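Long-range contacts in pectinesterase (Aspergillus niger, PDB 5C1E), which catalyses the hydrolysis of methyl esters in pectin, releasing methanol and leaving free galacturonate units in the plant cell-wall polysaccharide: residues L49-A54 against V94-D99; G55-Y60 against D99-Y104; V217-P222 against K243-M248. All coordinates share one frame; numbering follows the deposited sequence.

Contact 1. Residues L49-A54 against V94-D99; sequences LTIDYA and VNVVSD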
loop_
_atom_site.group_PDB
_atom_site.type_symbol
_atom_site.label_atom_id
_atom_site.label_comp_id
_atom_site.label_asym_id
_atom_site.label_seq_id
_atom_site.Cartn_x
_atom_site.Cartn_y
_atom_site.Cartn_z
ATOM N N LEU A 49 5.773 -13.975 -5.759
ATOM C CA LEU A 49 5.770 -14.622 -4.447
ATOM C C LEU A 49 4.391 -14.668 -3.811
ATOM O O LEU A 49 3.600 -13.735 -3.949
ATOM C CB LEU A 49 6.710 -13.862 -3.512
ATOM C CG LEU A 49 8.141 -13.724 -4.009
ATOM C CD1 LEU A 49 8.916 -12.797 -3.094
ATOM C CD2 LEU A 49 8.789 -15.097 -4.099
ATOM N N THR A 50 4.099 -15.763 -3.120
ATOM C CA THR A 50 2.929 -15.832 -2.247
ATOM C C THR A 50 3.445 -16.030 -0.840
ATOM O O THR A 50 4.209 -16.976 -0.593
ATOM C CB THR A 50 1.971 -16.966 -2.647
ATOM O OG1 THR A 50 1.481 -16.704 -3.969
ATOM C CG2 THR A 50 0.790 -17.052 -1.677
ATOM N N ILE A 51 3.062 -15.138 0.064
ATOM C CA ILE A 51 3.496 -15.204 1.466
ATOM C C ILE A 51 2.363 -15.818 2.293
ATOM O O ILE A 51 1.375 -15.137 2.611
ATOM C CB ILE A 51 3.813 -13.827 2.070
ATOM C CG1 ILE A 51 4.697 -12.966 1.155
ATOM C CG2 ILE A 51 4.470 -13.974 3.443
ATOM C CD1 ILE A 51 6.046 -13.521 0.817
ATOM N N ASP A 52 2.491 -17.103 2.627
ATOM C CA ASP A 52 1.433 -17.808 3.356
ATOM C C ASP A 52 1.934 -18.517 4.610
ATOM O O ASP A 52 1.278 -19.412 5.107
ATOM C CB ASP A 52 0.717 -18.803 2.429
ATOM C CG ASP A 52 1.663 -19.844 1.853
ATOM O OD1 ASP A 52 2.824 -19.923 2.324
ATOM O OD2 ASP A 52 1.243 -20.569 0.929
ATOM N N TYR A 53 3.078 -18.097 5.129
ATOM C CA TYR A 53 3.659 -18.700 6.321
ATOM C C TYR A 53 2.656 -18.665 7.486
ATOM O O TYR A 53 1.951 -17.657 7.693
ATOM C CB TYR A 53 4.941 -17.937 6.670
ATOM C CG TYR A 53 5.707 -18.487 7.843
ATOM C CD1 TYR A 53 6.236 -19.780 7.808
ATOM C CD2 TYR A 53 5.911 -17.720 8.979
ATOM C CE1 TYR A 53 6.941 -20.284 8.891
ATOM C CE2 TYR A 53 6.611 -18.217 10.069
ATOM C CZ TYR A 53 7.122 -19.508 10.014
ATOM O OH TYR A 53 7.831 -20.033 11.083
ATOM N N ALA A 54 2.593 -19.766 8.243
ATOM C CA ALA A 54 1.638 -19.907 9.341
ATOM C C ALA A 54 1.984 -19.060 10.553
ATOM O O ALA A 54 1.109 -18.648 11.289
ATOM C CB ALA A 54 1.501 -21.374 9.742
ATOM N N VAL A 94 3.715 -9.747 -5.399
ATOM C CA VAL A 94 3.708 -10.320 -4.037
ATOM C C VAL A 94 2.272 -10.418 -3.511
ATOM O O VAL A 94 1.513 -9.434 -3.542
ATOM C CB VAL A 94 4.530 -9.490 -3.035
ATOM C CG1 VAL A 94 4.419 -10.093 -1.644
ATOM C CG2 VAL A 94 5.992 -9.422 -3.435
ATOM N N ASN A 95 1.912 -11.611 -3.033
ATOM C CA ASN A 95 0.576 -11.897 -2.541
ATOM C C ASN A 95 0.681 -12.259 -1.072
ATOM O O ASN A 95 1.173 -13.326 -0.742
ATOM C CB ASN A 95 -0.050 -13.050 -3.357
ATOM C CG ASN A 95 -1.455 -13.416 -2.912
ATOM O OD1 ASN A 95 -2.059 -12.756 -2.064
ATOM N ND2 ASN A 95 -1.999 -14.476 -3.514
ATOM N N VAL A 96 0.246 -11.366 -0.191
ATOM C CA VAL A 96 0.374 -11.602 1.246
ATOM C C VAL A 96 -0.929 -12.136 1.822
ATOM O O VAL A 96 -1.923 -11.401 1.950
ATOM C CB VAL A 96 0.773 -10.334 2.001
ATOM C CG1 VAL A 96 0.990 -10.645 3.470
ATOM C CG2 VAL A 96 2.042 -9.735 1.415
ATOM N N VAL A 97 -0.916 -13.406 2.190
ATOM C CA VAL A 97 -2.070 -14.031 2.847
ATOM C C VAL A 97 -1.718 -14.552 4.249
ATOM O O VAL A 97 -2.391 -15.434 4.799
ATOM C CB VAL A 97 -2.695 -15.130 1.975
ATOM C CG1 VAL A 97 -3.243 -14.526 0.701
ATOM C CG2 VAL A 97 -1.697 -16.245 1.680
ATOM N N SER A 98 -0.704 -13.957 4.865
ATOM C CA SER A 98 -0.225 -14.421 6.161
ATOM C C SER A 98 -0.485 -13.341 7.216
ATOM O O SER A 98 0.121 -12.252 7.174
ATOM C CB SER A 98 1.272 -14.748 6.046
ATOM O OG SER A 98 1.850 -15.104 7.288
ATOM N N ASP A 99 -1.358 -13.639 8.182
ATOM C CA ASP A 99 -1.590 -12.705 9.282
ATOM C C ASP A 99 -0.286 -12.259 9.955
ATOM O O ASP A 99 0.641 -13.047 10.143
ATOM C CB ASP A 99 -2.499 -13.307 10.354
ATOM C CG ASP A 99 -3.957 -13.397 9.926
ATOM O OD1 ASP A 99 -4.397 -12.764 8.942
ATOM O OD2 ASP A 99 -4.684 -14.120 10.627
#

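Contact 2. Residues G55-Y60 against D99-Y104; sequences GNLTLY and DGFSMY. With NAG (2-acetamido-2-deoxy-beta-D-glucopyranose), chain B.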
loop_
_atom_site.group_PDB
_atom_site.type_symbol
_atom_site.label_atom_id
_atom_site.label_comp_id
_atom_site.label_asym_id
_atom_site.label_seq_id
_atom_site.Cartn_x
_atom_site.Cartn_y
_atom_site.Cartn_z
ATOM N N GLY A 55 3.266 -18.821 10.777
ATOM C CA GLY A 55 3.696 -17.995 11.886
ATOM C C GLY A 55 3.806 -16.516 11.527
ATOM O O GLY A 55 3.410 -16.093 10.444
ATOM N N ASN A 56 4.321 -15.721 12.458
ATOM C CA ASN A 56 4.528 -14.300 12.213
ATOM C C ASN A 56 5.867 -14.079 11.524
ATOM O O ASN A 56 6.922 -14.306 12.113
ATOM C CB ASN A 56 4.464 -13.502 13.510
ATOM C CG ASN A 56 3.050 -13.071 13.859
ATOM O OD1 ASN A 56 2.077 -13.431 13.176
ATOM N ND2 ASN A 56 3.382 -12.614 15.293
ATOM N N LEU A 57 5.804 -13.663 10.265
ATOM C CA LEU A 57 6.995 -13.462 9.427
ATOM C C LEU A 57 7.285 -11.981 9.310
ATOM O O LEU A 57 6.355 -11.173 9.136
ATOM C CB LEU A 57 6.777 -14.051 8.034
ATOM C CG LEU A 57 7.871 -13.842 6.994
ATOM C CD1 LEU A 57 9.125 -14.592 7.411
ATOM C CD2 LEU A 57 7.423 -14.315 5.628
ATOM N N THR A 58 8.568 -11.641 9.430
ATOM C CA THR A 58 9.080 -10.307 9.087
ATOM C C THR A 58 10.107 -10.413 7.966
ATOM O O THR A 58 11.052 -11.225 8.040
ATOM C CB THR A 58 9.707 -9.615 10.315
ATOM O OG1 THR A 58 8.713 -9.515 11.323
ATOM C CG2 THR A 58 10.198 -8.209 9.958
ATOM N N LEU A 59 9.915 -9.610 6.912
ATOM C CA LEU A 59 10.863 -9.524 5.815
ATOM C C LEU A 59 11.576 -8.164 5.847
ATOM O O LEU A 59 10.914 -7.122 5.806
ATOM C CB LEU A 59 10.104 -9.699 4.508
ATOM C CG LEU A 59 10.824 -9.864 3.175
ATOM C CD1 LEU A 59 11.780 -11.054 3.115
ATOM C CD2 LEU A 59 9.737 -10.026 2.123
ATOM N N TYR A 60 12.906 -8.180 5.955
ATOM C CA TYR A 60 13.703 -6.967 6.055
ATOM C C TYR A 60 14.550 -6.793 4.831
ATOM O O TYR A 60 15.239 -7.724 4.430
ATOM C CB TYR A 60 14.701 -7.069 7.196
ATOM C CG TYR A 60 14.149 -7.189 8.576
ATOM C CD1 TYR A 60 13.605 -6.092 9.220
ATOM C CD2 TYR A 60 14.229 -8.385 9.270
ATOM C CE1 TYR A 60 13.139 -6.185 10.527
ATOM C CE2 TYR A 60 13.764 -8.483 10.568
ATOM C CZ TYR A 60 13.226 -7.375 11.193
ATOM O OH TYR A 60 12.751 -7.487 12.476
ATOM N N ASP A 99 -1.358 -13.639 8.182
ATOM C CA ASP A 99 -1.590 -12.705 9.282
ATOM C C ASP A 99 -0.286 -12.259 9.955
ATOM O O ASP A 99 0.641 -13.047 10.143
ATOM C CB ASP A 99 -2.499 -13.307 10.354
ATOM C CG ASP A 99 -3.957 -13.397 9.926
ATOM O OD1 ASP A 99 -4.397 -12.764 8.942
ATOM O OD2 ASP A 99 -4.684 -14.120 10.627
ATOM N N GLY A 100 -0.229 -10.985 10.315
ATOM C CA GLY A 100 0.867 -10.463 11.127
ATOM C C GLY A 100 2.155 -10.215 10.373
ATOM O O GLY A 100 3.166 -9.873 10.983
ATOM N N PHE A 101 2.136 -10.396 9.053
ATOM C CA PHE A 101 3.318 -10.155 8.229
ATOM C C PHE A 101 3.771 -8.688 8.356
ATOM O O PHE A 101 2.939 -7.764 8.398
ATOM C CB PHE A 101 2.995 -10.485 6.766
ATOM C CG PHE A 101 4.112 -10.200 5.803
ATOM C CD1 PHE A 101 5.249 -11.000 5.773
ATOM C CD2 PHE A 101 4.008 -9.152 4.883
ATOM C CE1 PHE A 101 6.267 -10.752 4.860
ATOM C CE2 PHE A 101 5.011 -8.908 3.969
ATOM C CZ PHE A 101 6.154 -9.703 3.963
ATOM N N SER A 102 5.085 -8.490 8.419
ATOM C CA SER A 102 5.674 -7.148 8.384
ATOM C C SER A 102 6.757 -7.110 7.332
ATOM O O SER A 102 7.516 -8.075 7.192
ATOM C CB SER A 102 6.261 -6.778 9.738
ATOM O OG SER A 102 5.286 -6.878 10.736
ATOM N N MET A 103 6.844 -6.006 6.594
ATOM C CA MET A 103 7.887 -5.854 5.592
ATOM C C MET A 103 8.538 -4.479 5.765
ATOM O O MET A 103 7.842 -3.479 5.976
ATOM C CB MET A 103 7.322 -6.050 4.184
ATOM C CG MET A 103 8.389 -6.079 3.099
ATOM S SD MET A 103 7.748 -6.674 1.525
ATOM C CE MET A 103 6.899 -5.241 0.896
ATOM N N TYR A 104 9.867 -4.459 5.732
ATOM C CA TYR A 104 10.656 -3.252 5.954
ATOM C C TYR A 104 11.600 -3.022 4.807
ATOM O O TYR A 104 12.417 -3.896 4.478
ATOM C CB TYR A 104 11.520 -3.361 7.226
ATOM C CG TYR A 104 10.771 -3.404 8.526
ATOM C CD1 TYR A 104 10.216 -4.595 8.981
ATOM C CD2 TYR A 104 10.608 -2.253 9.320
ATOM C CE1 TYR A 104 9.526 -4.645 10.162
ATOM C CE2 TYR A 104 9.939 -2.315 10.534
ATOM C CZ TYR A 104 9.409 -3.522 10.939
ATOM O OH TYR A 104 8.713 -3.645 12.100
HETATM C C1 NAG B . 1.652 -12.970 16.456
HETATM C C2 NAG B . 2.223 -13.128 17.855
HETATM C C3 NAG B . 1.222 -12.457 18.791
HETATM C C4 NAG B . 0.975 -11.001 18.348
HETATM C C5 NAG B . 0.774 -10.848 16.827
HETATM C C6 NAG B . 0.869 -9.405 16.356
HETATM C C7 NAG B . 3.737 -15.044 18.287
HETATM C C8 NAG B . 3.870 -16.517 18.565
HETATM N N2 NAG B . 2.503 -14.536 18.137
HETATM O O3 NAG B . 1.696 -12.523 20.125
HETATM O O4 NAG B . -0.153 -10.460 19.020
HETATM O O5 NAG B . 1.733 -11.597 16.113
HETATM O O6 NAG B . 0.543 -9.337 14.980
HETATM O O7 NAG B . 4.764 -14.375 18.213
HETATM O O HOH W 1 3.240 -13.288 8.927
HETATM O O HOH W 2 0.572 -15.842 10.033
HETATM O O HOH W 3 5.686 -9.548 11.703
HETATM O O HOH W 4 10.589 -5.735 13.756
#

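Contact 3. Residues V217-P222 against K243-M248; sequences VYLGRP and KGWTTM. With ACT (acetate ion), chain M.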
loop_
_atom_site.group_PDB
_atom_site.type_symbol
_atom_site.label_atom_id
_atom_site.label_comp_id
_atom_site.label_asym_id
_atom_site.label_seq_id
_atom_site.Cartn_x
_atom_site.Cartn_y
_atom_site.Cartn_z
ATOM N N VAL A 217 -6.192 14.388 -11.266
ATOM C CA VAL A 217 -6.179 13.267 -10.327
ATOM C C VAL A 217 -7.332 13.445 -9.344
ATOM O O VAL A 217 -7.621 14.559 -8.889
ATOM C CB VAL A 217 -4.804 13.126 -9.617
ATOM C CG1 VAL A 217 -4.812 12.016 -8.579
ATOM C CG2 VAL A 217 -3.711 12.835 -10.636
ATOM N N TYR A 218 -7.987 12.342 -9.022
ATOM C CA TYR A 218 -9.042 12.338 -8.020
ATOM C C TYR A 218 -8.604 11.584 -6.781
ATOM O O TYR A 218 -7.818 10.638 -6.847
ATOM C CB TYR A 218 -10.311 11.701 -8.596
ATOM C CG TYR A 218 -10.906 12.497 -9.746
ATOM C CD1 TYR A 218 -11.792 13.534 -9.512
ATOM C CD2 TYR A 218 -10.572 12.200 -11.057
ATOM C CE1 TYR A 218 -12.339 14.267 -10.564
ATOM C CE2 TYR A 218 -11.105 12.920 -12.116
ATOM C CZ TYR A 218 -11.991 13.948 -11.865
ATOM O OH TYR A 218 -12.514 14.653 -12.924
ATOM N N LEU A 219 -9.107 12.025 -5.643
ATOM C CA LEU A 219 -8.797 11.409 -4.372
ATOM C C LEU A 219 -9.332 9.971 -4.347
ATOM O O LEU A 219 -8.757 9.072 -3.711
ATOM C CB LEU A 219 -9.418 12.238 -3.247
ATOM C CG LEU A 219 -8.865 13.658 -3.071
ATOM C CD1 LEU A 219 -9.764 14.434 -2.123
ATOM C CD2 LEU A 219 -7.419 13.643 -2.577
ATOM N N GLY A 220 -10.425 9.754 -5.065
ATOM C CA GLY A 220 -10.978 8.427 -5.153
ATOM C C GLY A 220 -12.241 8.332 -5.974
ATOM O O GLY A 220 -12.823 9.351 -6.404
ATOM N N ARG A 221 -12.629 7.085 -6.202
ATOM C CA ARG A 221 -13.940 6.761 -6.732
ATOM C C ARG A 221 -14.414 5.448 -6.100
ATOM O O ARG A 221 -13.591 4.657 -5.614
ATOM C CB ARG A 221 -13.909 6.713 -8.256
ATOM C CG ARG A 221 -12.976 5.653 -8.825
ATOM C CD ARG A 221 -12.958 5.724 -10.341
ATOM N NE ARG A 221 -12.288 4.565 -10.912
ATOM C CZ ARG A 221 -12.551 4.063 -12.119
ATOM N NH1 ARG A 221 -13.476 4.618 -12.883
ATOM N NH2 ARG A 221 -11.900 2.997 -12.555
ATOM N N PRO A 222 -15.731 5.215 -6.076
ATOM C CA PRO A 222 -16.238 4.065 -5.312
ATOM C C PRO A 222 -16.304 2.777 -6.126
ATOM O O PRO A 222 -17.164 2.634 -7.009
ATOM C CB PRO A 222 -17.631 4.513 -4.881
ATOM C CG PRO A 222 -18.047 5.525 -5.885
ATOM C CD PRO A 222 -16.805 6.157 -6.454
ATOM N N LYS A 243 -13.196 18.986 -8.016
ATOM C CA LYS A 243 -14.300 18.137 -7.533
ATOM C C LYS A 243 -13.856 17.110 -6.471
ATOM O O LYS A 243 -14.688 16.593 -5.715
ATOM C CB LYS A 243 -15.013 17.462 -8.701
ATOM C CG LYS A 243 -15.591 18.447 -9.711
ATOM C CD LYS A 243 -16.428 17.783 -10.795
ATOM C CE LYS A 243 -15.669 16.737 -11.615
ATOM N NZ LYS A 243 -14.561 17.294 -12.439
ATOM N N GLY A 244 -12.561 16.794 -6.449
ATOM C CA GLY A 244 -11.964 15.927 -5.440
ATOM C C GLY A 244 -12.190 14.446 -5.702
ATOM O O GLY A 244 -11.241 13.654 -5.728
ATOM N N TRP A 245 -13.448 14.067 -5.860
ATOM C CA TRP A 245 -13.819 12.677 -6.030
ATOM C C TRP A 245 -14.590 12.480 -7.333
ATOM O O TRP A 245 -15.197 13.428 -7.850
ATOM C CB TRP A 245 -14.655 12.225 -4.849
ATOM C CG TRP A 245 -14.057 12.555 -3.510
ATOM C CD1 TRP A 245 -14.186 13.726 -2.821
ATOM C CD2 TRP A 245 -13.231 11.707 -2.699
ATOM N NE1 TRP A 245 -13.491 13.658 -1.632
ATOM C CE2 TRP A 245 -12.887 12.435 -1.543
ATOM C CE3 TRP A 245 -12.744 10.412 -2.843
ATOM C CZ2 TRP A 245 -12.121 11.891 -0.522
ATOM C CZ3 TRP A 245 -11.964 9.881 -1.851
ATOM C CH2 TRP A 245 -11.665 10.609 -0.695
ATOM N N THR A 246 -14.563 11.262 -7.871
ATOM C CA THR A 246 -15.304 10.965 -9.097
ATOM C C THR A 246 -16.135 9.677 -8.931
ATOM O O THR A 246 -16.183 9.076 -7.848
ATOM C CB THR A 246 -14.374 10.940 -10.337
ATOM O OG1 THR A 246 -15.149 10.939 -11.545
ATOM C CG2 THR A 246 -13.439 9.739 -10.325
ATOM N N THR A 247 -16.789 9.268 -10.009
ATOM C CA THR A 247 -17.780 8.194 -9.951
ATOM C C THR A 247 -17.251 6.866 -10.475
ATOM O O THR A 247 -16.250 6.814 -11.226
ATOM C CB THR A 247 -18.972 8.570 -10.815
ATOM O OG1 THR A 247 -18.488 8.759 -12.152
ATOM C CG2 THR A 247 -19.624 9.852 -10.299
ATOM N N MET A 248 -17.914 5.789 -10.062
ATOM C CA MET A 248 -17.615 4.449 -10.560
ATOM C C MET A 248 -18.853 3.557 -10.367
ATOM O O MET A 248 -19.620 3.414 -11.299
ATOM C CB MET A 248 -16.359 3.845 -9.911
ATOM C CG MET A 248 -15.882 2.563 -10.591
ATOM S SD MET A 248 -14.367 1.901 -9.850
ATOM C CE MET A 248 -13.909 0.651 -11.042
HETATM C C ACT M . -15.930 2.282 -14.411
HETATM O O ACT M . -14.954 2.911 -14.888
HETATM O OXT ACT M . -17.028 2.834 -14.152
HETATM C CH3 ACT M . -15.778 0.814 -14.138
HETATM O O HOH W 5 -14.521 7.319 -13.252
#

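Contact 1. Residues L49-A54 against V94-D99
Leu49, Thr50 and Ile51 pair in parallel with Val94, Asn95 and Val96, the short strand axes 4.6 Å apart and 13° from parallel. Three backbone hydrogen bonds join them: Asn95 N to Leu49 O, Ile51 N to Asn95 O (2.7 Å) and Val97 N to Ile51 O. A fourth bond lies past the strands, where the hydroxyl Ser98 OG donates to Tyr53 O at 2.6 Å. It arrives in the carbonyl plane on a lone pair, and a chi1 of 175°, with OG opposite the backbone N, carries it across, tying the two turns together. Apolar contacts gather on the buried face of Leu49, Ile51, Val94 and Val96. There Ile51 CG1 lies 4.0 Å from Val94 CG1 and 4.2 Å from Val96 CG2, bridging two valines of the partner strand. On the other face Thr50 and Asn95 run side by side, and beyond them Val97 CG2 packs on Asp52 CB (3.6 Å). This stacking of like positions on successive coils is characteristic of a parallel beta-helix. Strand 121-124 continues the sheet beyond 94-96, Leu121 touching Val94 and Val96, while Leu26 packs on Leu49 and Ile51, consistent with helix 22-29 closing the N-terminal end of the beta-helix core.

Contact 2. Residues G55-Y60 against D99-Y104
Leu57 and Phe101 lie side by side where two successive coils of the right-handed parallel beta-helix stack, strand 57-60 running parallel to strand 102-104. The inward face is tightly packed. Leu57 CD2 meets Phe101 CE1 at 3.8 Å, and Leu59 crosses obliquely to the same side chain, its CB 4.0 Å from Phe101 CZ. Leu59 CD2 also touches Met103 SD (3.9 Å), and the methionine then bends at chi3 (79°), which turns its end away from Leu59. Backbone bonds from Ser102 N to Leu57 O, Leu59 N to Ser102 O and Tyr104 N to Leu59 O stitch the strands together. Phe130 of strand 128-131 adds to this core from the next coil.

Water takes a larger part around Thr58 and Ser102 and in the turn before the strands. One water gives its protons to Leu57 O and Gly100 O and accepts from Thr58 OG1 and Ser102 OG, bridging both strands with four bonds. In the turn, another joins Gly55 O and Asp99 O while accepting from Leu57 N, filling in where direct pairing lapses. Nearby Asn56 carries the glycan stub. Packing is close again at the far end, where Tyr60 and Tyr104 slide past one another with planes 29° apart and little overlap; Tyr104 OH goes to Asp296. Thr58 CG2 meets the Tyr104 ring at its edge, near the ring plane, 3.6 Å from CE1.

Contact 3. Residues V217-P222 against K243-M248
Arg221 and Met248 meet beside the predicted active-site Asp161, where the beta-helix strand 217-220 turns a corner and the loop 243-248 lies against it. From its CB the arginine can be followed outward. CB packs on Thr246 CG2 (3.7 Å) and close to Thr246 O; CG comes near Met248 CB; CD passes Thr247 O. A chi1 of 62° starts the chain between the backbone N and carbonyl carbon, and from CG to NE it runs extended. NE forms a salt bridge with Asp161 OD1, while Met248 SD sits 3.5 Å above the guanidinium plane, toward its rim. NH2 touches Met248 CE, and NH1 donates to an acetate ion, probably taken up from the crystallisation liquor, and to a water that in turn donates to Thr247 O. The arginine is thus gripped along its length, which probably holds the guanidinium beside the aspartate, as in related pectinesterases.

Nearer the start of both segments, two rings are each covered on one face. Thr246 CB stands 3.7 Å above the centre of the Tyr218 ring, 10° off its normal, and Leu219 CB lies over the six-membered ring of Trp245. Trp245 is held further by a hydrogen bond from NE1 to Glu274 and by stacking on Tyr256. The backbones are fastened at Thr246 N to Gly220 O, and at Leu219 N, which sits nearly on the line of the Gly244 C=O bond, 2.7 Å from Gly244 O.

In the fold
Contacts 1 and 2 are neighbours, centres 9 Å apart, joining the same two coils: strands 49-51 and 57-61 follow each other in the chain, as do 94-96 and 102-104, so their segments alternate and share Asp99. Across the interior they touch, Ile51 CG2 lying 3.7 Å from Leu57 CD2. Contact 3 comes later in the chain and on the other side of its centre, its centre about 31 Å from that of contact 1 and about 33 Å from that of contact 2. Strands 49-51 and 217-220 form the two margins of one parallel sheet. The first two contacts thus lie near the N-terminal end of the beta-helix, whereas the third borders the predicted catalytic site.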